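Local coordinates for peptidyl tryptophan dihydroxylase (Pseudomonas putida, PDB 7CTQ), which probably uses FAD to add two hydroxyl groups to a peptide-bound tryptophan, a step essential for making the tryptophylquinone cofactor of quinohemoprotein amine dehydrogenase, at residues A[184-189]-A[227-232]; A[358-363]-A[397-402]; A[388-393]-A[419-424]. All coordinates share one frame; numbering follows the deposited sequence.

Contact 1 of 3, residues A[184-189]-A[227-232]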
loop_
_atom_site.group_PDB
_atom_site.type_symbol
_atom_site.label_atom_id
_atom_site.label_comp_id
_atom_site.label_asym_id
_atom_site.label_seq_id
_atom_site.Cartn_x
_atom_site.Cartn_y
_atom_site.Cartn_z
ATOM N N ALA A 184 11.657 11.060 -12.776
ATOM C CA ALA A 184 10.423 11.340 -13.492
ATOM C C ALA A 184 9.828 10.054 -14.048
ATOM O O ALA A 184 10.551 9.142 -14.459
ATOM C CB ALA A 184 10.655 12.358 -14.631
ATOM N N TRP A 185 8.502 9.995 -14.045
ATOM C CA TRP A 185 7.738 8.949 -14.700
ATOM C C TRP A 185 6.834 9.601 -15.737
ATOM O O TRP A 185 6.206 10.629 -15.457
ATOM C CB TRP A 185 6.899 8.180 -13.685
ATOM C CG TRP A 185 5.709 7.482 -14.250
ATOM C CD1 TRP A 185 4.400 7.858 -14.131
ATOM C CD2 TRP A 185 5.712 6.265 -15.003
ATOM N NE1 TRP A 185 3.589 6.952 -14.769
ATOM C CE2 TRP A 185 4.368 5.963 -15.309
ATOM C CE3 TRP A 185 6.721 5.401 -15.445
ATOM C CZ2 TRP A 185 4.006 4.833 -16.041
ATOM C CZ3 TRP A 185 6.363 4.282 -16.175
ATOM C CH2 TRP A 185 5.015 4.003 -16.461
ATOM N N MET A 186 6.751 9.003 -16.926
ATOM C CA MET A 186 5.924 9.570 -17.986
ATOM C C MET A 186 5.242 8.466 -18.786
ATOM O O MET A 186 5.775 7.363 -18.937
ATOM C CB MET A 186 6.748 10.461 -18.929
ATOM C CG MET A 186 7.864 9.721 -19.627
ATOM S SD MET A 186 9.054 10.837 -20.370
ATOM C CE MET A 186 10.255 11.027 -19.048
ATOM N N ALA A 187 4.060 8.788 -19.315
ATOM C CA ALA A 187 3.276 7.813 -20.058
ATOM C C ALA A 187 2.458 8.503 -21.143
ATOM O O ALA A 187 2.042 9.656 -21.002
ATOM C CB ALA A 187 2.344 7.026 -19.136
ATOM N N ARG A 188 2.208 7.762 -22.218
ATOM C CA ARG A 188 1.370 8.226 -23.314
ATOM C C ARG A 188 0.404 7.105 -23.664
ATOM O O ARG A 188 0.833 6.028 -24.088
ATOM C CB ARG A 188 2.224 8.616 -24.521
ATOM C CG ARG A 188 1.455 9.186 -25.682
ATOM C CD ARG A 188 2.322 9.183 -26.914
ATOM N NE ARG A 188 1.680 9.892 -28.013
ATOM C CZ ARG A 188 2.213 10.023 -29.220
ATOM N NH1 ARG A 188 3.403 9.488 -29.474
ATOM N NH2 ARG A 188 1.561 10.688 -30.169
ATOM N N LEU A 189 -0.888 7.342 -23.457
ATOM C CA LEU A 189 -1.877 6.309 -23.701
ATOM C C LEU A 189 -2.159 6.188 -25.197
ATOM O O LEU A 189 -1.750 7.027 -26.009
ATOM C CB LEU A 189 -3.164 6.604 -22.935
ATOM C CG LEU A 189 -3.075 6.574 -21.409
ATOM C CD1 LEU A 189 -4.305 7.228 -20.807
ATOM C CD2 LEU A 189 -2.946 5.149 -20.930
ATOM N N GLU A 227 11.471 12.443 -27.382
ATOM C CA GLU A 227 11.259 11.208 -28.129
ATOM C C GLU A 227 9.832 10.707 -27.975
ATOM O O GLU A 227 9.136 10.459 -28.965
ATOM C CB GLU A 227 12.248 10.142 -27.659
ATOM C CG GLU A 227 12.287 8.904 -28.541
ATOM C CD GLU A 227 13.596 8.140 -28.435
ATOM O OE1 GLU A 227 13.997 7.498 -29.433
ATOM O OE2 GLU A 227 14.218 8.172 -27.350
ATOM N N LEU A 228 9.373 10.570 -26.730
ATOM C CA LEU A 228 8.093 9.919 -26.468
ATOM C C LEU A 228 6.900 10.756 -26.907
ATOM O O LEU A 228 5.859 10.195 -27.275
ATOM C CB LEU A 228 7.965 9.601 -24.978
ATOM C CG LEU A 228 8.180 8.131 -24.629
ATOM C CD1 LEU A 228 9.659 7.794 -24.732
ATOM C CD2 LEU A 228 7.630 7.810 -23.246
ATOM N N PHE A 229 7.003 12.082 -26.850
ATOM C CA PHE A 229 5.860 12.957 -27.078
ATOM C C PHE A 229 6.140 13.856 -28.273
ATOM O O PHE A 229 7.120 14.610 -28.276
ATOM C CB PHE A 229 5.551 13.801 -25.839
ATOM C CG PHE A 229 5.349 12.997 -24.587
ATOM C CD1 PHE A 229 4.129 12.397 -24.324
ATOM C CD2 PHE A 229 6.376 12.852 -23.671
ATOM C CE1 PHE A 229 3.935 11.658 -23.164
ATOM C CE2 PHE A 229 6.197 12.113 -22.509
ATOM C CZ PHE A 229 4.971 11.517 -22.253
ATOM N N ASP A 230 5.270 13.789 -29.278
ATOM C CA ASP A 230 5.378 14.709 -30.404
ATOM C C ASP A 230 4.888 16.096 -30.004
ATOM O O ASP A 230 5.638 17.076 -30.073
ATOM C CB ASP A 230 4.595 14.160 -31.602
ATOM C CG ASP A 230 4.825 12.670 -31.813
ATOM O OD1 ASP A 230 5.975 12.210 -31.646
ATOM O OD2 ASP A 230 3.853 11.953 -32.132
ATOM N N ALA A 231 3.635 16.192 -29.568
ATOM C CA ALA A 231 3.105 17.412 -28.974
ATOM C C ALA A 231 3.325 17.375 -27.468
ATOM O O ALA A 231 2.932 16.410 -26.808
ATOM C CB ALA A 231 1.617 17.559 -29.274
ATOM N N ARG A 232 3.935 18.435 -26.925
ATOM C CA ARG A 232 4.237 18.494 -25.506
ATOM C C ARG A 232 3.329 19.426 -24.709
ATOM O O ARG A 232 3.253 19.281 -23.481
ATOM C CB ARG A 232 5.702 18.902 -25.306
ATOM C CG ARG A 232 6.698 17.846 -25.791
ATOM C CD ARG A 232 8.110 18.388 -25.761
ATOM N NE ARG A 232 8.324 19.360 -26.832
ATOM C CZ ARG A 232 9.421 20.097 -26.973
ATOM N NH1 ARG A 232 10.413 19.992 -26.101
ATOM N NH2 ARG A 232 9.521 20.951 -27.991
#
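Phe229 drives the rim of its ring against the strand of residues 184-188, and the tight part of the contact is built round that rim. Met186 meets it near the ring plane, SD lying 3.8 Å from Phe229 CE2 in a Met-aromatic contact made at the ring edge, 80° off the ring normal. Next along the rim, the backbone O of Ala187 sits 3.5 Å from Phe229 CE1, in the plane of the ring, where the weakly positive C-H groups suit a carbonyl oxygen. Arg188 CB adds a third contact, 3.7 Å from Phe229 CE1 and oblique to the ring. Leu228, the last residue of the helix, extends this apolar patch with its CD2 4.1 Å from Met186 CG. A flexible thioether suits position 186: with CG held between the backbone N and the carbonyl carbon (chi1 61°), the chain turns toward the helix end, where CG meets Leu228 and SD meets Phe229.

The looser, solvent side lies at Asp230, which the buried Arg188 reaches with its guanidinium. Arg188 CG is anti to the backbone N (chi1 -177°), and the extended chain carries the charged group past the ring. There NH2 makes a salt bridge to Asp230 OD2 of 3.3 Å, long and bent, with guanidinium and carboxylate planes nearly perpendicular. NH1 lies 3.4 Å from Leu228 O, just where the helix ends. The same NH2 also donates to Ala168 O, a second grip that limits how the group can turn.

Strand 182-188 runs between strands 173-179 and 193-201 of the large mixed sheet, antiparallel to both. Phe229, just past the end of helix 223-228, also meets the ring of Trp165 and touches Cys194, so the helix end is seated on this sheet.

Contact 2 of 3, residues A[358-363]-A[397-402]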
loop_
_atom_site.group_PDB
_atom_site.type_symbol
_atom_site.label_atom_id
_atom_site.label_comp_id
_atom_site.label_asym_id
_atom_site.label_seq_id
_atom_site.Cartn_x
_atom_site.Cartn_y
_atom_site.Cartn_z
ATOM N N VAL A 358 15.812 -14.769 20.839
ATOM C CA VAL A 358 14.472 -15.285 20.565
ATOM C C VAL A 358 13.659 -15.322 21.853
ATOM O O VAL A 358 14.159 -15.722 22.914
ATOM C CB VAL A 358 14.570 -16.685 19.932
ATOM C CG1 VAL A 358 13.248 -17.380 19.983
ATOM C CG2 VAL A 358 15.105 -16.602 18.491
ATOM N N ARG A 359 12.395 -14.908 21.776
ATOM C CA ARG A 359 11.565 -14.825 22.971
ATOM C C ARG A 359 10.217 -15.488 22.732
ATOM O O ARG A 359 9.616 -15.327 21.663
ATOM C CB ARG A 359 11.361 -13.357 23.402
ATOM C CG ARG A 359 12.622 -12.684 23.949
ATOM C CD ARG A 359 12.336 -11.283 24.496
ATOM N NE ARG A 359 11.315 -11.287 25.544
ATOM C CZ ARG A 359 11.557 -11.253 26.853
ATOM N NH1 ARG A 359 12.799 -11.215 27.312
ATOM N NH2 ARG A 359 10.544 -11.260 27.708
ATOM N N VAL A 360 9.745 -16.222 23.737
ATOM C CA VAL A 360 8.367 -16.704 23.767
ATOM C C VAL A 360 7.522 -15.633 24.445
ATOM O O VAL A 360 7.788 -15.249 25.592
ATOM C CB VAL A 360 8.249 -18.041 24.508
ATOM C CG1 VAL A 360 6.798 -18.381 24.688
ATOM C CG2 VAL A 360 8.980 -19.160 23.751
ATOM N N GLU A 361 6.518 -15.136 23.736
ATOM C CA GLU A 361 5.647 -14.090 24.245
ATOM C C GLU A 361 4.227 -14.353 23.773
ATOM O O GLU A 361 4.006 -14.963 22.724
ATOM C CB GLU A 361 6.099 -12.681 23.782
ATOM C CG GLU A 361 7.387 -12.187 24.429
ATOM C CD GLU A 361 7.722 -10.745 24.062
ATOM O OE1 GLU A 361 8.920 -10.403 24.048
ATOM O OE2 GLU A 361 6.796 -9.951 23.788
ATOM N N ARG A 362 3.267 -13.880 24.565
ATOM C CA ARG A 362 1.860 -13.912 24.188
ATOM C C ARG A 362 1.565 -12.718 23.277
ATOM O O ARG A 362 1.768 -11.567 23.670
ATOM C CB ARG A 362 0.989 -13.883 25.448
ATOM C CG ARG A 362 -0.371 -14.533 25.305
ATOM C CD ARG A 362 -1.101 -14.555 26.650
ATOM N NE ARG A 362 -0.175 -14.887 27.722
ATOM C CZ ARG A 362 0.121 -14.099 28.752
ATOM N NH1 ARG A 362 -0.440 -12.903 28.877
ATOM N NH2 ARG A 362 0.992 -14.520 29.660
ATOM N N ARG A 363 1.104 -12.987 22.065
ATOM C CA ARG A 363 0.948 -11.968 21.040
ATOM C C ARG A 363 -0.342 -12.236 20.289
ATOM O O ARG A 363 -0.880 -13.345 20.355
ATOM C CB ARG A 363 2.131 -11.964 20.056
ATOM C CG ARG A 363 3.487 -11.667 20.695
ATOM C CD ARG A 363 3.597 -10.213 21.137
ATOM N NE ARG A 363 4.982 -9.851 21.464
ATOM C CZ ARG A 363 5.838 -9.355 20.571
ATOM N NH1 ARG A 363 5.439 -9.178 19.314
ATOM N NH2 ARG A 363 7.078 -9.034 20.924
ATOM N N ALA A 397 7.913 -26.089 22.027
ATOM C CA ALA A 397 9.246 -26.563 21.675
ATOM C C ALA A 397 10.321 -25.572 22.112
ATOM O O ALA A 397 11.324 -25.961 22.711
ATOM C CB ALA A 397 9.322 -26.822 20.170
ATOM N N VAL A 398 10.123 -24.278 21.827
ATOM C CA VAL A 398 11.165 -23.296 22.131
ATOM C C VAL A 398 11.305 -23.109 23.639
ATOM O O VAL A 398 12.413 -22.925 24.155
ATOM C CB VAL A 398 10.877 -21.961 21.413
ATOM C CG1 VAL A 398 11.830 -20.884 21.894
ATOM C CG2 VAL A 398 10.973 -22.139 19.898
ATOM N N ARG A 399 10.186 -23.138 24.369
ATOM C CA ARG A 399 10.264 -23.166 25.825
ATOM C C ARG A 399 11.137 -24.327 26.288
ATOM O O ARG A 399 12.069 -24.140 27.082
ATOM C CB ARG A 399 8.855 -23.268 26.430
ATOM C CG ARG A 399 8.173 -21.930 26.686
ATOM C CD ARG A 399 6.806 -22.167 27.323
ATOM N NE ARG A 399 6.175 -20.943 27.812
ATOM C CZ ARG A 399 6.488 -20.336 28.955
ATOM N NH1 ARG A 399 7.451 -20.822 29.740
ATOM N NH2 ARG A 399 5.841 -19.232 29.312
ATOM N N GLU A 400 10.860 -25.539 25.785
ATOM C CA GLU A 400 11.659 -26.693 26.210
ATOM C C GLU A 400 13.116 -26.537 25.788
ATOM O O GLU A 400 14.029 -26.796 26.584
ATOM C CB GLU A 400 11.066 -27.987 25.651
ATOM C CG GLU A 400 9.748 -28.396 26.302
ATOM C CD GLU A 400 9.316 -29.812 25.940
ATOM O OE1 GLU A 400 9.794 -30.347 24.913
ATOM O OE2 GLU A 400 8.502 -30.395 26.690
ATOM N N LEU A 401 13.359 -26.082 24.553
ATOM C CA LEU A 401 14.740 -25.869 24.104
ATOM C C LEU A 401 15.457 -24.860 24.987
ATOM O O LEU A 401 16.618 -25.065 25.361
ATOM C CB LEU A 401 14.776 -25.393 22.648
ATOM C CG LEU A 401 14.406 -26.389 21.546
ATOM C CD1 LEU A 401 14.176 -25.669 20.218
ATOM C CD2 LEU A 401 15.478 -27.468 21.406
ATOM N N GLN A 402 14.787 -23.758 25.329
ATOM C CA GLN A 402 15.411 -22.769 26.186
ATOM C C GLN A 402 15.595 -23.296 27.603
ATOM O O GLN A 402 16.449 -22.783 28.329
ATOM C CB GLN A 402 14.592 -21.477 26.172
ATOM C CG GLN A 402 14.556 -20.804 24.784
ATOM C CD GLN A 402 13.814 -19.473 24.777
ATOM O OE1 GLN A 402 12.783 -19.318 25.440
ATOM N NE2 GLN A 402 14.328 -18.512 24.010
HETATM O O HOH W 1 11.713 -16.835 25.891
#
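Gln402 OE1 accepts a hydrogen bond of 2.7 Å from a water, and that water in turn accepts from Val360 N at 3.0 Å, which links the helix side chain to the strand backbone. The other half of the amide works directly: Gln402 NE2 donates to Val358 O over 3.0 Å. Val358 O lies in the amide plane of Gln402, yet NE2 stands above the carbonyl plane, and the bond is bent to 138°. Glutamine suits this place because its one amide offers both a donor and an acceptor, and its chain, extended beyond CG, is long enough to span the gap.

Beneath these bonds lie branched apolar groups. Val360 CG2 packs 3.8 Å from Val398 CG1, the two side chains sliding past each other in opposite directions, while Val358 CG1 touches the same methyl at 4.2 Å. At the outer margin Val360 CG1 lies 4.1 Å from Arg399 NE, whose charge is met by Glu375 of strand 370-378.

Valine contacts thus provide the close fit, whereas the amide and its water give partners to Val360 N in the strand and to Val358 O just before it.

Contact 3 of 3, residues A[388-393]-A[419-424]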
loop_
_atom_site.group_PDB
_atom_site.type_symbol
_atom_site.label_atom_id
_atom_site.label_comp_id
_atom_site.label_asym_id
_atom_site.label_seq_id
_atom_site.Cartn_x
_atom_site.Cartn_y
_atom_site.Cartn_z
ATOM N N HIS A 388 2.668 -21.074 14.578
ATOM C CA HIS A 388 2.732 -22.490 14.262
ATOM C C HIS A 388 3.265 -22.665 12.850
ATOM O O HIS A 388 3.235 -21.741 12.035
ATOM C CB HIS A 388 1.354 -23.164 14.391
ATOM C CG HIS A 388 0.335 -22.632 13.431
ATOM N ND1 HIS A 388 0.054 -23.243 12.227
ATOM C CD2 HIS A 388 -0.445 -21.526 13.480
ATOM C CE1 HIS A 388 -0.861 -22.542 11.582
ATOM N NE2 HIS A 388 -1.182 -21.494 12.320
ATOM N N LEU A 389 3.765 -23.866 12.580
ATOM C CA LEU A 389 4.102 -24.318 11.232
ATOM C C LEU A 389 3.178 -25.481 10.894
ATOM O O LEU A 389 3.313 -26.567 11.470
ATOM C CB LEU A 389 5.564 -24.749 11.144
ATOM C CG LEU A 389 6.610 -23.697 11.485
ATOM C CD1 LEU A 389 7.969 -24.371 11.618
ATOM C CD2 LEU A 389 6.622 -22.590 10.432
ATOM N N GLN A 390 2.234 -25.251 9.977
ATOM C CA GLN A 390 1.293 -26.288 9.532
ATOM C C GLN A 390 0.648 -27.009 10.714
ATOM O O GLN A 390 0.535 -28.235 10.731
ATOM C CB GLN A 390 1.979 -27.291 8.600
ATOM C CG GLN A 390 2.318 -26.730 7.226
ATOM C CD GLN A 390 1.078 -26.463 6.369
ATOM O OE1 GLN A 390 0.299 -27.377 6.090
ATOM N NE2 GLN A 390 0.905 -25.207 5.934
ATOM N N GLY A 391 0.252 -26.240 11.733
ATOM C CA GLY A 391 -0.429 -26.765 12.896
ATOM C C GLY A 391 0.456 -27.044 14.090
ATOM O O GLY A 391 -0.064 -27.207 15.202
ATOM N N VAL A 392 1.768 -27.119 13.894
ATOM C CA VAL A 392 2.703 -27.410 14.974
ATOM C C VAL A 392 3.040 -26.096 15.665
ATOM O O VAL A 392 3.746 -25.260 15.100
ATOM C CB VAL A 392 3.970 -28.093 14.450
ATOM C CG1 VAL A 392 4.827 -28.575 15.618
ATOM C CG2 VAL A 392 3.599 -29.236 13.521
ATOM N N GLU A 393 2.526 -25.905 16.877
ATOM C CA GLU A 393 2.863 -24.714 17.641
ATOM C C GLU A 393 4.325 -24.762 18.062
ATOM O O GLU A 393 4.816 -25.792 18.530
ATOM C CB GLU A 393 1.972 -24.590 18.879
ATOM C CG GLU A 393 0.487 -24.631 18.600
ATOM C CD GLU A 393 -0.330 -24.220 19.812
ATOM O OE1 GLU A 393 -0.902 -23.114 19.779
ATOM O OE2 GLU A 393 -0.390 -24.992 20.798
ATOM N N GLN A 419 8.934 -33.232 12.173
ATOM C CA GLN A 419 10.233 -33.085 12.827
ATOM C C GLN A 419 11.245 -32.385 11.928
ATOM O O GLN A 419 12.024 -31.550 12.400
ATOM C CB GLN A 419 10.792 -34.448 13.226
ATOM C CG GLN A 419 9.971 -35.229 14.208
ATOM C CD GLN A 419 10.774 -36.345 14.819
ATOM O OE1 GLN A 419 11.998 -36.393 14.673
ATOM N NE2 GLN A 419 10.096 -37.260 15.498
ATOM N N ARG A 420 11.286 -32.753 10.640
ATOM C CA ARG A 420 12.231 -32.121 9.727
ATOM C C ARG A 420 11.821 -30.688 9.427
ATOM O O ARG A 420 12.682 -29.815 9.265
ATOM C CB ARG A 420 12.349 -32.933 8.430
ATOM C CG ARG A 420 13.105 -34.261 8.580
ATOM C CD ARG A 420 13.342 -34.949 7.228
ATOM N NE ARG A 420 12.095 -35.140 6.484
ATOM C CZ ARG A 420 11.338 -36.237 6.555
ATOM N NH1 ARG A 420 11.701 -37.249 7.345
ATOM N NH2 ARG A 420 10.216 -36.322 5.845
ATOM N N MET A 421 10.514 -30.429 9.381
ATOM C CA MET A 421 10.022 -29.070 9.197
ATOM C C MET A 421 10.438 -28.174 10.359
ATOM O O MET A 421 10.899 -27.045 10.153
ATOM C CB MET A 421 8.503 -29.096 9.048
ATOM C CG MET A 421 7.834 -27.758 8.842
ATOM S SD MET A 421 6.031 -27.889 9.041
ATOM C CE MET A 421 5.912 -28.667 10.659
ATOM N N VAL A 422 10.300 -28.669 11.591
ATOM C CA VAL A 422 10.640 -27.853 12.750
ATOM C C VAL A 422 12.141 -27.596 12.803
ATOM O O VAL A 422 12.579 -26.489 13.142
ATOM C CB VAL A 422 10.127 -28.522 14.037
ATOM C CG1 VAL A 422 10.883 -27.991 15.254
ATOM C CG2 VAL A 422 8.612 -28.321 14.153
ATOM N N ARG A 423 12.947 -28.606 12.459
ATOM C CA ARG A 423 14.401 -28.447 12.459
ATOM C C ARG A 423 14.859 -27.388 11.465
ATOM O O ARG A 423 15.793 -26.626 11.743
ATOM C CB ARG A 423 15.072 -29.777 12.129
ATOM C CG ARG A 423 14.934 -30.822 13.205
ATOM C CD ARG A 423 15.669 -32.094 12.809
ATOM N NE ARG A 423 15.733 -33.044 13.918
ATOM C CZ ARG A 423 16.683 -33.053 14.851
ATOM N NH1 ARG A 423 17.665 -32.164 14.820
ATOM N NH2 ARG A 423 16.655 -33.962 15.814
ATOM N N ARG A 424 14.250 -27.362 10.282
ATOM C CA ARG A 424 14.612 -26.358 9.283
ATOM C C ARG A 424 14.285 -24.950 9.766
ATOM O O ARG A 424 15.062 -24.020 9.545
ATOM C CB ARG A 424 13.892 -26.647 7.970
ATOM C CG ARG A 424 14.430 -27.854 7.223
ATOM C CD ARG A 424 13.941 -27.847 5.787
ATOM N NE ARG A 424 12.484 -27.727 5.699
ATOM C CZ ARG A 424 11.646 -28.760 5.729
ATOM N NH1 ARG A 424 12.120 -29.998 5.852
ATOM N NH2 ARG A 424 10.333 -28.560 5.648
#
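Met421 reaches from its helix to the tight turn of residues 389-392, and apolar contacts make up the largest share of the meeting. Its SD lies 3.8 Å from Leu389 CB and its CE 3.7 Å from Val392 CG2, so one side chain touches the residues at both ends of the turn. Gln390 contributes only its CB, 4.1 Å from Met421 SD; its chain bends at chi2 and takes the amide away from the helix. Beside this, Val392 CG1 meets Val422 CG2 at 4.1 Å, the two valines crossing obliquely. Methionine fits the site because it is long and unbranched: CG is anti to the backbone N (chi1 -180°), and a turn at chi3 (53°) directs the terminal methyl toward Leu389 O and Val392.

One contact joins an apolar group to a polar atom. Met421 CE comes within 3.4 Å of Leu389 O, a carbonyl already taken by Val392 N in the hairpin.

No hydrogen bond joins residues 388-393 to 419-424; the hairpin carries its own polar bonds. Leu389 and Val392 are paired through both their N-H and C=O groups, with Leu389 N to Val392 O and Val392 N to Leu389 O each 2.9 Å. His388 ND1 accepts from Gly391 N at 3.0 Å, bracing the turn from the residue just before it. Glycine suits position 391, whose backbone angles would press a CB against the preceding carbonyl.

Leu389 also touches Trp425 and Val392 touches Gln418, so helix 416-428 meets the hairpin along about two of its turns. The whole is a two-residue beta hairpin closed by a type I' turn, here laid with its apolar side chains against an amphipathic helix near the C terminus.

Overall arrangement
From the N terminus, contact 1 comes first: it closes a loop of 37 residues by bringing the end of helix 223-228 back to strand 182-188 of the large mixed sheet, with the side chain of Ala187 about 9 Å from the FAD. Contacts 2 and 3 follow much later, on the opposite side of the chain's centre from contact 1, their centres 56 and 53 Å from its own. Contact 2 returns helix 395-402 to strand 359-367. Before that loop has closed, residues 388-393 open contact 3, which ends on helix 416-428, so the two cross. With centres 14 Å apart, they tie a two-stranded sheet, a short hairpin and two helices together in the C-terminal part.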